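Local coordinates for protein endoglucanase A (Clostridium acetobutylicum, PDB 3IK2) that probably cleaves internal beta-1,4-glucosidic bonds in cellulose and related glucans, as a glycoside hydrolase of family 44 with a TIM-like barrel, at residues L177-S182 with F350-Y355; F222-F227 with Q249-Y254; S230-F235 with L276-E281. All coordinates share one frame; numbering follows the deposited sequence.

Contact 1. Residues L177-S182 with F350-Y355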
loop_
_atom_site.group_PDB
_atom_site.type_symbol
_atom_site.label_atom_id
_atom_site.label_comp_id
_atom_site.label_asym_id
_atom_site.label_seq_id
_atom_site.Cartn_x
_atom_site.Cartn_y
_atom_site.Cartn_z
ATOM N N LEU A 177 4.057 11.417 5.475
ATOM C CA LEU A 177 4.019 12.889 5.409
ATOM C C LEU A 177 2.575 13.308 5.048
ATOM O O LEU A 177 2.274 13.640 3.881
ATOM C CB LEU A 177 5.052 13.394 4.391
ATOM C CG LEU A 177 6.576 13.506 4.719
ATOM C CD1 LEU A 177 7.064 12.926 6.077
ATOM C CD2 LEU A 177 7.468 13.056 3.573
ATOM N N ASP A 178 1.688 13.283 6.058
ATOM C CA ASP A 178 0.257 13.555 5.855
ATOM C C ASP A 178 -0.368 12.594 4.824
ATOM O O ASP A 178 0.022 11.430 4.735
ATOM C CB ASP A 178 0.010 15.051 5.497
ATOM C CG ASP A 178 -1.376 15.535 5.897
ATOM O OD1 ASP A 178 -2.374 15.058 5.290
ATOM O OD2 ASP A 178 -1.464 16.406 6.804
ATOM N N ASN A 179 -1.288 13.105 4.012
ATOM C CA ASN A 179 -2.070 12.260 3.129
ATOM C C ASN A 179 -2.678 13.029 1.980
ATOM O O ASN A 179 -3.292 14.054 2.202
ATOM C CB ASN A 179 -3.195 11.599 3.927
ATOM C CG ASN A 179 -4.051 10.691 3.077
ATOM O OD1 ASN A 179 -3.612 9.624 2.680
ATOM N ND2 ASN A 179 -5.284 11.113 2.800
ATOM N N GLU A 180 -2.532 12.526 0.764
ATOM C CA GLU A 180 -3.184 13.145 -0.419
ATOM C C GLU A 180 -3.256 14.682 -0.428
ATOM O O GLU A 180 -4.345 15.264 -0.502
ATOM C CB GLU A 180 -4.558 12.527 -0.671
ATOM C CG GLU A 180 -4.467 11.020 -0.860
ATOM C CD GLU A 180 -5.766 10.395 -1.156
ATOM O OE1 GLU A 180 -6.799 11.119 -1.162
ATOM O OE2 GLU A 180 -5.772 9.165 -1.378
ATOM N N PRO A 181 -2.078 15.332 -0.411
ATOM C CA PRO A 181 -1.936 16.780 -0.274
ATOM C C PRO A 181 -2.602 17.625 -1.388
ATOM O O PRO A 181 -3.113 18.722 -1.098
ATOM C CB PRO A 181 -0.413 16.977 -0.241
ATOM C CG PRO A 181 0.122 15.785 -0.921
ATOM C CD PRO A 181 -0.766 14.666 -0.544
ATOM N N SER A 182 -2.602 17.145 -2.636
ATOM C CA SER A 182 -3.272 17.881 -3.712
ATOM C C SER A 182 -4.805 17.824 -3.563
ATOM O O SER A 182 -5.533 18.596 -4.197
ATOM C CB SER A 182 -2.806 17.395 -5.100
ATOM O OG SER A 182 -3.449 16.198 -5.519
ATOM N N PHE A 350 2.955 1.544 -2.109
ATOM C CA PHE A 350 1.513 1.764 -2.376
ATOM C C PHE A 350 0.723 1.648 -1.079
ATOM O O PHE A 350 0.270 0.561 -0.703
ATOM C CB PHE A 350 0.955 0.798 -3.429
ATOM C CG PHE A 350 1.524 1.019 -4.832
ATOM C CD1 PHE A 350 2.602 0.258 -5.295
ATOM C CD2 PHE A 350 0.984 1.997 -5.679
ATOM C CE1 PHE A 350 3.143 0.479 -6.576
ATOM C CE2 PHE A 350 1.515 2.214 -6.961
ATOM C CZ PHE A 350 2.602 1.459 -7.407
ATOM N N SER A 351 0.574 2.772 -0.383
ATOM C CA SER A 351 -0.073 2.782 0.930
ATOM C C SER A 351 -1.599 2.765 0.901
ATOM O O SER A 351 -2.224 2.597 1.941
ATOM C CB SER A 351 0.438 3.940 1.782
ATOM O OG SER A 351 0.110 5.156 1.164
ATOM N N GLU A 352 -2.195 2.980 -0.262
ATOM C CA GLU A 352 -3.594 2.620 -0.508
ATOM C C GLU A 352 -3.786 2.072 -1.924
ATOM O O GLU A 352 -3.186 2.573 -2.875
ATOM C CB GLU A 352 -4.531 3.799 -0.303
ATOM C CG GLU A 352 -4.674 4.262 1.140
ATOM C CD GLU A 352 -5.561 5.487 1.266
ATOM O OE1 GLU A 352 -6.523 5.592 0.461
ATOM O OE2 GLU A 352 -5.305 6.325 2.174
ATOM N N TYR A 353 -4.619 1.039 -2.033
ATOM C CA TYR A 353 -5.006 0.429 -3.308
ATOM C C TYR A 353 -6.187 -0.482 -2.957
ATOM O O TYR A 353 -6.359 -0.892 -1.813
ATOM C CB TYR A 353 -3.849 -0.371 -3.967
ATOM C CG TYR A 353 -3.509 -1.639 -3.196
ATOM C CD1 TYR A 353 -4.146 -2.862 -3.500
ATOM C CD2 TYR A 353 -2.565 -1.621 -2.153
ATOM C CE1 TYR A 353 -3.867 -4.023 -2.774
ATOM C CE2 TYR A 353 -2.272 -2.805 -1.420
ATOM C CZ TYR A 353 -2.944 -3.989 -1.738
ATOM O OH TYR A 353 -2.671 -5.135 -1.033
ATOM N N ASN A 354 -6.989 -0.810 -3.948
ATOM C CA ASN A 354 -8.113 -1.730 -3.786
ATOM C C ASN A 354 -8.583 -1.985 -5.214
ATOM O O ASN A 354 -8.695 -1.037 -6.001
ATOM C CB ASN A 354 -9.212 -1.080 -2.921
ATOM C CG ASN A 354 -10.435 -1.963 -2.727
ATOM O OD1 ASN A 354 -11.228 -2.146 -3.635
ATOM N ND2 ASN A 354 -10.621 -2.462 -1.524
ATOM N N TYR A 355 -8.829 -3.267 -5.525
ATOM C CA TYR A 355 -9.235 -3.740 -6.857
ATOM C C TYR A 355 -10.733 -4.040 -6.956
ATOM O O TYR A 355 -11.207 -4.436 -8.005
ATOM C CB TYR A 355 -8.327 -4.912 -7.362
ATOM C CG TYR A 355 -7.056 -4.336 -7.965
ATOM C CD1 TYR A 355 -5.984 -3.940 -7.148
ATOM C CD2 TYR A 355 -6.962 -4.093 -9.347
ATOM C CE1 TYR A 355 -4.852 -3.354 -7.684
ATOM C CE2 TYR A 355 -5.834 -3.487 -9.897
ATOM C CZ TYR A 355 -4.792 -3.110 -9.061
ATOM O OH TYR A 355 -3.683 -2.511 -9.596
HETATM O O HOH W 1 -6.586 8.482 1.519
#
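One water joins Asn-179, Glu-180 and Glu-352 at the C-terminal mouth of the parallel eight-stranded TIM-like barrel, where the loop after strand 174-177 faces strand 347-353. It lies 2.6 Å from Glu-352 OE2, to which it can donate, and accepts from Asn-179 ND2 at 3.2 Å. A weaker bond reaches Glu-180 OE2, 3.1 Å from the water oxygen; since acceptors outnumber its protons, these bonds need not all be made at once. The water bridges segments that stand well apart: the nearest CA atoms, those of Asn-179 and Ser-351, are separated by 9.9 Å, and just 65 Å² is buried. Direct approach is limited to the side-chain ends. Asn-179 OD1 comes to 3.7 Å from Glu-352 OE2, the amide and carboxylate planes lying only 18° apart although the side chains cross at about a right angle. Glu-180 and Glu-352 are both extended beyond CG, which brings OE2 of the former to 4.1 Å from OE1 of the latter. A pair of glutamates at the C-terminal ends of the fourth and seventh strands, the first within an Asn-Glu-Pro sequence, is consistent with the acid/base and nucleophile of many retaining glycosidases with this fold. Further partners fix both carboxylates: His-277 ND1 bonds to Glu-180 OE2, Tyr-279 OH to Glu-352 OE1, and Arg-36 forms a salt bridge with Glu-352. With CG of Asn-179 opposite its backbone N (chi1 -180°), the amide extends toward Glu-352, and chi2 of 72° turns ND2 to the water.

Contact 2. Residues F222-F227 with Q249-Y254; sequences FGPALF and QWFIDY
Leu-226 packs against both Phe-251 and Ile-252, joining strand 220-226 of the TIM-like barrel to the first turn of helix 251-266. The helix belongs to the beta-alpha-beta crossover that leads on to the adjacent parallel strand 273-278, so this is the strand-to-helix layer outside the barrel wall. In the tight part the two methyls of Leu-226 divide between two partners, CD2 reaching Phe-251 CE2 at 3.9 Å while CD1 lies 4.1 Å from Ile-252 CG1. Its CG stands beside the backbone N (chi1 -55°), which turns both branches to the helix. With CG opposite its own N (chi1 167°), the ring of Phe-251 points to the strand. One ring carbon serves two partners, for Pro-224 CG also approaches Phe-251 CE2, at 4.1 Å, and lies at the ring edge near its plane. Pro-224 follows a cis peptide bond, and its pyrrolidine ring and the phenyl ring run past each other in opposite directions. Phe-251 is further held by stacking on Phe-235 and by Val-201 of helix 198-215. Everything that meets across the two segments is apolar, and the total of 125 Å² buried is modest. The looser side is toward the start of 249-254, where Gln-249 is solvent-exposed and takes no part in the packing. Trp-250, at the N-cap position, packs within its own segment instead. One face of its indole carries Ile-252 CB 3.6 Å above the plane, offset toward the rim. Its NE1 makes a weak bond to Asp-253 OD1 at 3.4 Å, and Ser-338 OG is hydrogen-bonded to both of those atoms.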
loop_
_atom_site.group_PDB
_atom_site.type_symbol
_atom_site.label_atom_id
_atom_site.label_comp_id
_atom_site.label_asym_id
_atom_site.label_seq_id
_atom_site.Cartn_x
_atom_site.Cartn_y
_atom_site.Cartn_z
ATOM N N PHE A 222 7.669 8.509 4.088
ATOM C CA PHE A 222 6.821 8.105 2.975
ATOM C C PHE A 222 6.163 9.385 2.519
ATOM O O PHE A 222 5.475 10.049 3.332
ATOM C CB PHE A 222 5.723 7.099 3.425
ATOM C CG PHE A 222 6.243 5.690 3.712
ATOM C CD1 PHE A 222 7.155 5.462 4.749
ATOM C CD2 PHE A 222 5.820 4.608 2.939
ATOM C CE1 PHE A 222 7.649 4.188 5.004
ATOM C CE2 PHE A 222 6.274 3.310 3.195
ATOM C CZ PHE A 222 7.217 3.089 4.226
ATOM N N GLY A 223 6.363 9.712 1.230
ATOM C CA GLY A 223 5.780 10.896 0.604
ATOM C C GLY A 223 5.732 10.796 -0.913
ATOM O O GLY A 223 6.411 9.965 -1.500
ATOM N N PRO A 224 4.900 11.634 -1.566
ATOM C CA PRO A 224 3.998 12.573 -0.899
ATOM C C PRO A 224 2.645 11.986 -0.505
ATOM O O PRO A 224 1.828 12.719 0.031
ATOM C CB PRO A 224 3.812 13.694 -1.960
ATOM C CG PRO A 224 4.604 13.268 -3.153
ATOM C CD PRO A 224 4.816 11.785 -3.023
ATOM N N ALA A 225 2.429 10.687 -0.726
ATOM C CA ALA A 225 1.106 10.022 -0.576
ATOM C C ALA A 225 0.077 10.599 -1.535
ATOM O O ALA A 225 -1.004 11.042 -1.135
ATOM C CB ALA A 225 0.585 10.046 0.886
ATOM N N LEU A 226 0.423 10.553 -2.816
ATOM C CA LEU A 226 -0.397 11.074 -3.895
ATOM C C LEU A 226 -1.614 10.187 -4.156
ATOM O O LEU A 226 -1.500 8.955 -4.199
ATOM C CB LEU A 226 0.456 11.162 -5.155
ATOM C CG LEU A 226 1.743 11.957 -5.014
ATOM C CD1 LEU A 226 2.674 11.695 -6.240
ATOM C CD2 LEU A 226 1.453 13.413 -4.822
ATOM N N PHE A 227 -2.764 10.817 -4.348
ATOM C CA PHE A 227 -4.053 10.120 -4.437
ATOM C C PHE A 227 -4.237 9.211 -5.663
ATOM O O PHE A 227 -5.066 8.292 -5.648
ATOM C CB PHE A 227 -5.200 11.141 -4.315
ATOM C CG PHE A 227 -5.638 11.786 -5.631
ATOM C CD1 PHE A 227 -6.589 11.168 -6.452
ATOM C CD2 PHE A 227 -5.159 13.033 -6.010
ATOM C CE1 PHE A 227 -7.000 11.765 -7.640
ATOM C CE2 PHE A 227 -5.602 13.660 -7.202
ATOM C CZ PHE A 227 -6.500 13.019 -8.012
ATOM N N GLN A 249 8.716 15.416 -17.270
ATOM C CA GLN A 249 7.549 14.719 -17.798
ATOM C C GLN A 249 6.341 14.854 -16.881
ATOM O O GLN A 249 5.227 15.060 -17.362
ATOM C CB GLN A 249 7.829 13.235 -18.047
ATOM C CG GLN A 249 6.603 12.452 -18.478
ATOM C CD GLN A 249 6.099 12.867 -19.862
ATOM O OE1 GLN A 249 6.645 12.436 -20.862
ATOM N NE2 GLN A 249 5.045 13.673 -19.918
ATOM N N TRP A 250 6.556 14.736 -15.571
ATOM C CA TRP A 250 5.434 14.772 -14.628
ATOM C C TRP A 250 5.870 15.201 -13.244
ATOM O O TRP A 250 7.063 15.428 -13.009
ATOM C CB TRP A 250 4.643 13.437 -14.603
ATOM C CG TRP A 250 5.396 12.169 -14.204
ATOM C CD1 TRP A 250 6.756 12.001 -14.118
ATOM C CD2 TRP A 250 4.821 10.881 -13.922
ATOM N NE1 TRP A 250 7.052 10.705 -13.748
ATOM C CE2 TRP A 250 5.891 9.993 -13.638
ATOM C CE3 TRP A 250 3.501 10.386 -13.875
ATOM C CZ2 TRP A 250 5.686 8.626 -13.323
ATOM C CZ3 TRP A 250 3.303 9.019 -13.546
ATOM C CH2 TRP A 250 4.392 8.170 -13.272
ATOM N N PHE A 251 4.898 15.363 -12.342
ATOM C CA PHE A 251 5.178 15.884 -11.007
ATOM C C PHE A 251 6.081 14.938 -10.221
ATOM O O PHE A 251 6.857 15.388 -9.422
ATOM C CB PHE A 251 3.871 16.233 -10.238
ATOM C CG PHE A 251 4.082 16.486 -8.755
ATOM C CD1 PHE A 251 4.426 17.755 -8.290
ATOM C CD2 PHE A 251 3.972 15.439 -7.825
ATOM C CE1 PHE A 251 4.636 17.982 -6.900
ATOM C CE2 PHE A 251 4.200 15.669 -6.443
ATOM C CZ PHE A 251 4.525 16.924 -5.991
ATOM N N ILE A 252 5.977 13.628 -10.451
ATOM C CA ILE A 252 6.859 12.635 -9.804
ATOM C C ILE A 252 8.360 12.916 -9.966
ATOM O O ILE A 252 9.124 12.792 -8.997
ATOM C CB ILE A 252 6.433 11.134 -10.157
ATOM C CG1 ILE A 252 5.198 10.727 -9.310
ATOM C CG2 ILE A 252 7.628 10.150 -9.986
ATOM C CD1 ILE A 252 4.531 9.398 -9.654
ATOM N N ASP A 253 8.774 13.307 -11.178
ATOM C CA ASP A 253 10.160 13.735 -11.485
ATOM C C ASP A 253 10.554 15.013 -10.714
ATOM O O ASP A 253 11.587 15.076 -10.104
ATOM C CB ASP A 253 10.317 14.014 -13.000
ATOM C CG ASP A 253 10.185 12.755 -13.851
ATOM O OD1 ASP A 253 10.279 11.639 -13.297
ATOM O OD2 ASP A 253 9.984 12.887 -15.085
ATOM N N TYR A 254 9.705 16.026 -10.771
ATOM C CA TYR A 254 9.885 17.240 -10.001
ATOM C C TYR A 254 10.078 16.896 -8.539
ATOM O O TYR A 254 10.988 17.432 -7.889
ATOM C CB TYR A 254 8.680 18.164 -10.160
ATOM C CG TYR A 254 8.624 19.334 -9.163
ATOM C CD1 TYR A 254 9.331 20.514 -9.382
ATOM C CD2 TYR A 254 7.845 19.243 -7.999
ATOM C CE1 TYR A 254 9.269 21.582 -8.431
ATOM C CE2 TYR A 254 7.763 20.280 -7.089
ATOM C CZ TYR A 254 8.467 21.443 -7.310
ATOM O OH TYR A 254 8.347 22.436 -6.379
#

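Contact 3. Residues S230-F235 with L276-E281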
loop_
_atom_site.group_PDB
_atom_site.type_symbol
_atom_site.label_atom_id
_atom_site.label_comp_id
_atom_site.label_asym_id
_atom_site.label_seq_id
_atom_site.Cartn_x
_atom_site.Cartn_y
_atom_site.Cartn_z
ATOM N N SER A 230 -3.681 11.606 -11.608
ATOM C CA SER A 230 -3.798 13.053 -11.785
ATOM C C SER A 230 -2.796 13.864 -10.936
ATOM O O SER A 230 -2.212 14.848 -11.429
ATOM C CB SER A 230 -5.246 13.499 -11.534
ATOM O OG SER A 230 -5.294 14.896 -11.359
ATOM N N ALA A 231 -2.580 13.434 -9.688
ATOM C CA ALA A 231 -1.527 14.013 -8.828
ATOM C C ALA A 231 -0.131 13.629 -9.238
ATOM O O ALA A 231 0.795 14.415 -9.050
ATOM C CB ALA A 231 -1.752 13.645 -7.352
ATOM N N PHE A 232 0.052 12.415 -9.755
ATOM C CA PHE A 232 1.369 11.979 -10.274
ATOM C C PHE A 232 1.788 12.869 -11.433
ATOM O O PHE A 232 2.983 13.063 -11.690
ATOM C CB PHE A 232 1.337 10.549 -10.856
ATOM C CG PHE A 232 0.827 9.477 -9.921
ATOM C CD1 PHE A 232 0.621 8.176 -10.414
ATOM C CD2 PHE A 232 0.554 9.737 -8.554
ATOM C CE1 PHE A 232 0.150 7.152 -9.570
ATOM C CE2 PHE A 232 0.073 8.721 -7.715
ATOM C CZ PHE A 232 -0.135 7.425 -8.225
ATOM N N ASN A 233 0.782 13.354 -12.156
ATOM C CA ASN A 233 0.959 13.919 -13.486
ATOM C C ASN A 233 1.339 15.389 -13.333
ATOM O O ASN A 233 2.497 15.771 -13.566
ATOM C CB ASN A 233 -0.336 13.658 -14.303
ATOM C CG ASN A 233 -0.311 14.232 -15.734
ATOM O OD1 ASN A 233 -1.370 14.330 -16.388
ATOM N ND2 ASN A 233 0.858 14.598 -16.219
ATOM N N ASP A 234 0.388 16.198 -12.872
ATOM C CA ASP A 234 0.601 17.634 -12.731
ATOM C C ASP A 234 0.156 18.145 -11.363
ATOM O O ASP A 234 -0.236 19.305 -11.201
ATOM C CB ASP A 234 -0.071 18.397 -13.891
ATOM C CG ASP A 234 -1.574 18.166 -13.991
ATOM O OD1 ASP A 234 -2.188 18.730 -14.913
ATOM O OD2 ASP A 234 -2.171 17.424 -13.185
ATOM N N PHE A 235 0.284 17.265 -10.364
ATOM C CA PHE A 235 -0.149 17.538 -8.976
ATOM C C PHE A 235 -1.584 18.068 -8.917
ATOM O O PHE A 235 -1.885 19.047 -8.207
ATOM C CB PHE A 235 0.858 18.430 -8.240
ATOM C CG PHE A 235 0.762 18.351 -6.719
ATOM C CD1 PHE A 235 0.716 17.115 -6.062
ATOM C CD2 PHE A 235 0.712 19.510 -5.959
ATOM C CE1 PHE A 235 0.652 17.037 -4.651
ATOM C CE2 PHE A 235 0.623 19.447 -4.551
ATOM C CZ PHE A 235 0.583 18.212 -3.904
ATOM N N LEU A 276 2.464 6.298 -2.903
ATOM C CA LEU A 276 1.468 6.505 -3.937
ATOM C C LEU A 276 0.208 5.742 -3.541
ATOM O O LEU A 276 0.291 4.740 -2.849
ATOM C CB LEU A 276 2.017 5.938 -5.267
ATOM C CG LEU A 276 2.804 6.755 -6.298
ATOM C CD1 LEU A 276 3.540 7.994 -5.820
ATOM C CD2 LEU A 276 3.684 5.896 -7.239
ATOM N N HIS A 277 -0.945 6.243 -3.973
ATOM C CA HIS A 277 -2.190 5.519 -3.902
ATOM C C HIS A 277 -2.629 5.133 -5.300
ATOM O O HIS A 277 -2.427 5.876 -6.248
ATOM C CB HIS A 277 -3.272 6.343 -3.187
ATOM C CG HIS A 277 -2.908 6.698 -1.784
ATOM N ND1 HIS A 277 -3.622 7.603 -1.033
ATOM C CD2 HIS A 277 -1.875 6.290 -1.004
ATOM C CE1 HIS A 277 -3.050 7.732 0.153
ATOM N NE2 HIS A 277 -1.983 6.954 0.191
ATOM N N TRP A 278 -3.218 3.951 -5.426
ATOM C CA TRP A 278 -3.594 3.431 -6.729
ATOM C C TRP A 278 -4.913 2.707 -6.631
ATOM O O TRP A 278 -4.979 1.546 -6.222
ATOM C CB TRP A 278 -2.513 2.510 -7.259
ATOM C CG TRP A 278 -2.681 2.073 -8.720
ATOM C CD1 TRP A 278 -2.907 0.807 -9.170
ATOM C CD2 TRP A 278 -2.591 2.902 -9.884
ATOM N NE1 TRP A 278 -2.956 0.796 -10.545
ATOM C CE2 TRP A 278 -2.758 2.066 -11.008
ATOM C CE3 TRP A 278 -2.382 4.269 -10.088
ATOM C CZ2 TRP A 278 -2.733 2.559 -12.329
ATOM C CZ3 TRP A 278 -2.349 4.760 -11.397
ATOM C CH2 TRP A 278 -2.521 3.904 -12.492
ATOM N N TYR A 279 -5.973 3.431 -6.954
ATOM C CA TYR A 279 -7.280 2.840 -7.104
ATOM C C TYR A 279 -7.461 2.817 -8.595
ATOM O O TYR A 279 -7.515 3.879 -9.206
ATOM C CB TYR A 279 -8.354 3.690 -6.434
ATOM C CG TYR A 279 -8.208 3.737 -4.926
ATOM C CD1 TYR A 279 -8.768 2.732 -4.106
ATOM C CD2 TYR A 279 -7.523 4.787 -4.309
ATOM C CE1 TYR A 279 -8.639 2.787 -2.696
ATOM C CE2 TYR A 279 -7.383 4.837 -2.899
ATOM C CZ TYR A 279 -7.940 3.830 -2.104
ATOM O OH TYR A 279 -7.812 3.893 -0.712
ATOM N N PRO A 280 -7.455 1.606 -9.195
ATOM C CA PRO A 280 -7.504 1.481 -10.657
ATOM C C PRO A 280 -8.683 2.245 -11.302
ATOM O O PRO A 280 -9.814 2.226 -10.790
ATOM C CB PRO A 280 -7.620 -0.039 -10.895
ATOM C CG PRO A 280 -7.889 -0.655 -9.539
ATOM C CD PRO A 280 -7.382 0.289 -8.518
ATOM N N GLU A 281 -8.376 2.931 -12.398
ATOM C CA GLU A 281 -9.356 3.616 -13.221
ATOM C C GLU A 281 -9.882 2.692 -14.325
ATOM O O GLU A 281 -10.866 3.010 -15.002
ATOM C CB GLU A 281 -8.731 4.876 -13.837
ATOM C CG GLU A 281 -8.442 5.992 -12.834
ATOM C CD GLU A 281 -9.641 6.890 -12.570
ATOM O OE1 GLU A 281 -10.788 6.466 -12.779
ATOM O OE2 GLU A 281 -9.445 8.032 -12.118
#
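The phenyl ring of Phe-232 has Leu-276 CD2 over one face and the carbonyl oxygen of His-277 at its edge, near the ring plane, while Trp-278 meets it obliquely. The edge contact is the shortest of these: Phe-232 CZ lies 3.4 Å from His-277 O, consistent with a weakly favourable approach of the ring's C-H edge to a carbonyl oxygen. Leu-276 presses in by its branch point, CG being 3.6 Å from Phe-232 CZ. On the other flank Phe-232 CE1 stands 3.9 Å from Trp-278 CE3, and the two side chains cross at about a right angle. A single aromatic therefore reaches three successive residues of a barrel strand, which accounts for the 170 Å² buried between the segments. Two settings of the chain explain this reach. In Phe-232 the CG lies opposite the carbonyl carbon (chi1 -55°), a torsion that puts ring atoms CZ and CE2 against CG of Leu-276. Trp-278 has its CG opposite the backbone N (chi1 -171°), which brings the CE3 and CZ3 edge of the indole to Phe-232 CE1. The short axes of 230-234 and 276-278 approach to 10.0 Å and lie at 133°, nearer antiparallel than parallel. Between these two strand residues, His-277 makes a weak hydrogen bond from NE2 to Ser-351 OG on the adjacent strand. In the fold, the short helix 229-234 follows strand 220-226 and rests over its neighbour 273-278, with Leu-226 touching both Phe-232 and Leu-276, while Leu-331 of helix 331-342 packs on Phe-232 and Trp-278 from the following helix of the barrel.

Overall arrangement
From the N terminus the first segment met is 177-182, at the end of the fourth barrel strand, and contact 1 is completed only when 350-355 arrives on the seventh, 167 residues later. Contacts 2 and 3 both nest inside that long loop. They cross each other: 222-227 and 230-235 come first, then 249-254 closes a loop of 21 residues and 276-281 one of 40. The crossing interlocks strands 220-226 and 273-278 with helices 229-234 and 251-266, and Asn-233 O receives Phe-251 N at 2.7 Å. Strands 273-278 and 347-353 are neighbours in the barrel, which joins contact 3 to contact 1.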